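Local coordinates for protein Cys-Gly metallodipeptidase DUG1 (Saccharomyces cerevisiae, PDB 4G1P) that hydrolyses the Cys-Gly dipeptide as a metal-dependent dipeptidase and serves as the catalytic component of the complex that degrades glutathione, at residues T223-P228 and P244-L248. Numbering follows the deposited sequence.
Sequences TIIEGP and PMIDL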
loop_
_atom_site.group_PDB
_atom_site.type_symbol
_atom_site.label_atom_id
_atom_site.label_comp_id
_atom_site.label_asym_id
_atom_site.label_seq_id
_atom_site.Cartn_x
_atom_site.Cartn_y
_atom_site.Cartn_z
ATOM N N THR A 223 -5.623 -13.565 0.950
ATOM C CA THR A 223 -6.712 -13.744 1.904
ATOM C C THR A 223 -7.554 -12.474 1.934
ATOM O O THR A 223 -7.036 -11.395 2.221
ATOM C CB THR A 223 -6.194 -14.081 3.321
ATOM O OG1 THR A 223 -5.693 -15.417 3.333
ATOM C CG2 THR A 223 -7.310 -13.984 4.343
ATOM N N ILE A 224 -8.843 -12.609 1.619
ATOM C CA ILE A 224 -9.732 -11.454 1.516
ATOM C C ILE A 224 -10.695 -11.348 2.695
ATOM O O ILE A 224 -11.466 -12.263 2.955
ATOM C CB ILE A 224 -10.541 -11.485 0.220
ATOM C CG1 ILE A 224 -9.660 -11.959 -0.941
ATOM C CG2 ILE A 224 -11.120 -10.117 -0.061
ATOM C CD1 ILE A 224 -10.405 -12.110 -2.266
ATOM N N ILE A 225 -10.631 -10.229 3.411
ATOM C CA ILE A 225 -11.528 -9.977 4.533
ATOM C C ILE A 225 -12.288 -8.677 4.313
ATOM O O ILE A 225 -11.685 -7.618 4.093
ATOM C CB ILE A 225 -10.772 -9.907 5.855
ATOM C CG1 ILE A 225 -10.081 -11.235 6.138
ATOM C CG2 ILE A 225 -11.721 -9.590 6.992
ATOM C CD1 ILE A 225 -9.237 -11.224 7.395
ATOM N N GLU A 226 -13.617 -8.776 4.368
ATOM C CA GLU A 226 -14.514 -7.661 4.098
ATOM C C GLU A 226 -15.480 -7.460 5.258
ATOM O O GLU A 226 -15.920 -8.431 5.881
ATOM C CB GLU A 226 -15.298 -7.919 2.815
ATOM C CG GLU A 226 -16.333 -6.859 2.521
ATOM C CD GLU A 226 -16.931 -6.988 1.132
ATOM O OE1 GLU A 226 -17.186 -8.140 0.714
ATOM O OE2 GLU A 226 -17.136 -5.940 0.464
ATOM N N GLY A 227 -15.799 -6.197 5.553
ATOM C CA GLY A 227 -16.712 -5.842 6.638
ATOM C C GLY A 227 -17.764 -4.815 6.237
ATOM O O GLY A 227 -18.792 -5.171 5.666
ATOM N N PRO A 228 -17.509 -3.531 6.525
ATOM C CA PRO A 228 -18.399 -2.439 6.116
ATOM C C PRO A 228 -18.399 -2.292 4.604
ATOM O O PRO A 228 -17.548 -2.885 3.921
ATOM C CB PRO A 228 -17.731 -1.209 6.722
ATOM C CG PRO A 228 -16.281 -1.565 6.750
ATOM C CD PRO A 228 -16.266 -3.023 7.125
ATOM N N PRO A 244 -11.671 -5.456 9.557
ATOM C CA PRO A 244 -10.996 -6.406 8.671
ATOM C C PRO A 244 -9.478 -6.430 8.880
ATOM O O PRO A 244 -8.899 -7.510 8.949
ATOM C CB PRO A 244 -11.348 -5.879 7.284
ATOM C CG PRO A 244 -12.694 -5.293 7.467
ATOM C CD PRO A 244 -12.693 -4.674 8.841
ATOM N N MET A 245 -8.851 -5.266 9.016
ATOM C CA MET A 245 -7.416 -5.225 9.278
ATOM C C MET A 245 -6.994 -5.973 10.547
ATOM O O MET A 245 -5.912 -6.562 10.592
ATOM C CB MET A 245 -6.887 -3.787 9.303
ATOM C CG MET A 245 -6.498 -3.252 7.930
ATOM S SD MET A 245 -5.264 -4.244 7.029
ATOM C CE MET A 245 -3.779 -3.871 7.958
ATOM N N ILE A 246 -7.841 -5.952 11.569
ATOM C CA ILE A 246 -7.498 -6.589 12.830
ATOM C C ILE A 246 -7.564 -8.116 12.689
ATOM O O ILE A 246 -6.642 -8.836 13.088
ATOM C CB ILE A 246 -8.381 -6.069 13.966
ATOM C CG1 ILE A 246 -8.041 -4.605 14.246
ATOM C CG2 ILE A 246 -8.185 -6.888 15.218
ATOM C CD1 ILE A 246 -8.982 -3.912 15.230
ATOM N N ASP A 247 -8.644 -8.605 12.094
ATOM C CA ASP A 247 -8.737 -10.028 11.796
ATOM C C ASP A 247 -7.544 -10.467 10.950
ATOM O O ASP A 247 -6.901 -11.486 11.237
ATOM C CB ASP A 247 -10.045 -10.340 11.072
ATOM C CG ASP A 247 -11.265 -9.906 11.870
ATOM O OD1 ASP A 247 -11.114 -9.708 13.091
ATOM O OD2 ASP A 247 -12.362 -9.764 11.280
ATOM N N LEU A 248 -7.237 -9.667 9.932
ATOM C CA LEU A 248 -6.207 -10.005 8.956
ATOM C C LEU A 248 -4.817 -10.162 9.559
ATOM O O LEU A 248 -4.062 -11.030 9.137
ATOM C CB LEU A 248 -6.172 -8.983 7.820
ATOM C CG LEU A 248 -5.209 -9.379 6.696
ATOM C CD1 LEU A 248 -5.775 -10.573 5.944
ATOM C CD2 LEU A 248 -4.860 -8.216 5.750
#
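Ile225 and Pro244 have the closest CA atoms of the two segments, 5.5 Å apart. Strand 223-226 and the first turn of the helix, 244-248, run roughly antiparallel, at 145°, and their axes come within 8.1 Å. No hydrogen bond joins them; the contact is apolar packing. Ile225 makes the largest contribution from the strand side, and its two branches meet different parts of the helix. Ile225 CG2 lies against the ring of Pro244, 3.7 Å from Pro244 CB. The other branch has CG1 anti to the carbonyl carbon (chi1 -62°) and is extended beyond it (chi2 177°). This carries Ile225 CD1 to the helix backbone, 3.6 Å from Leu248 N. Ile225 CD1 also touches CB of Asp247 and lies 3.8 Å from Leu248 CD1. An alanine in place of Ile225 would probably open a gap between the strand and the helix turn, leaving Pro244 and Leu248 without their main apolar partner here.

The strand belongs to the sheet of the lid domain of this M20 peptidase, away from the zinc-binding residues of its own chain. It lies between strands 340-349 and 378-391, and helix 244-252 packs on one face of the sheet. At one end, Leu248 CD1 reaches the methyl of Thr223, with Thr223 CG2 and Leu248 CD1 4.1 Å apart. The Thr223 hydroxyl hydrogen-bonds instead to Thr381. At the other end, Pro244 CG sits 3.8 Å from Gly227 N, and Pro228 CD also lies against the ring. Asp247 offers only its CB to Ile225. Its carboxylate is held by Ser375 and Asn377, and by Ser258 of the second subunit, which links this helix to the dimer interface.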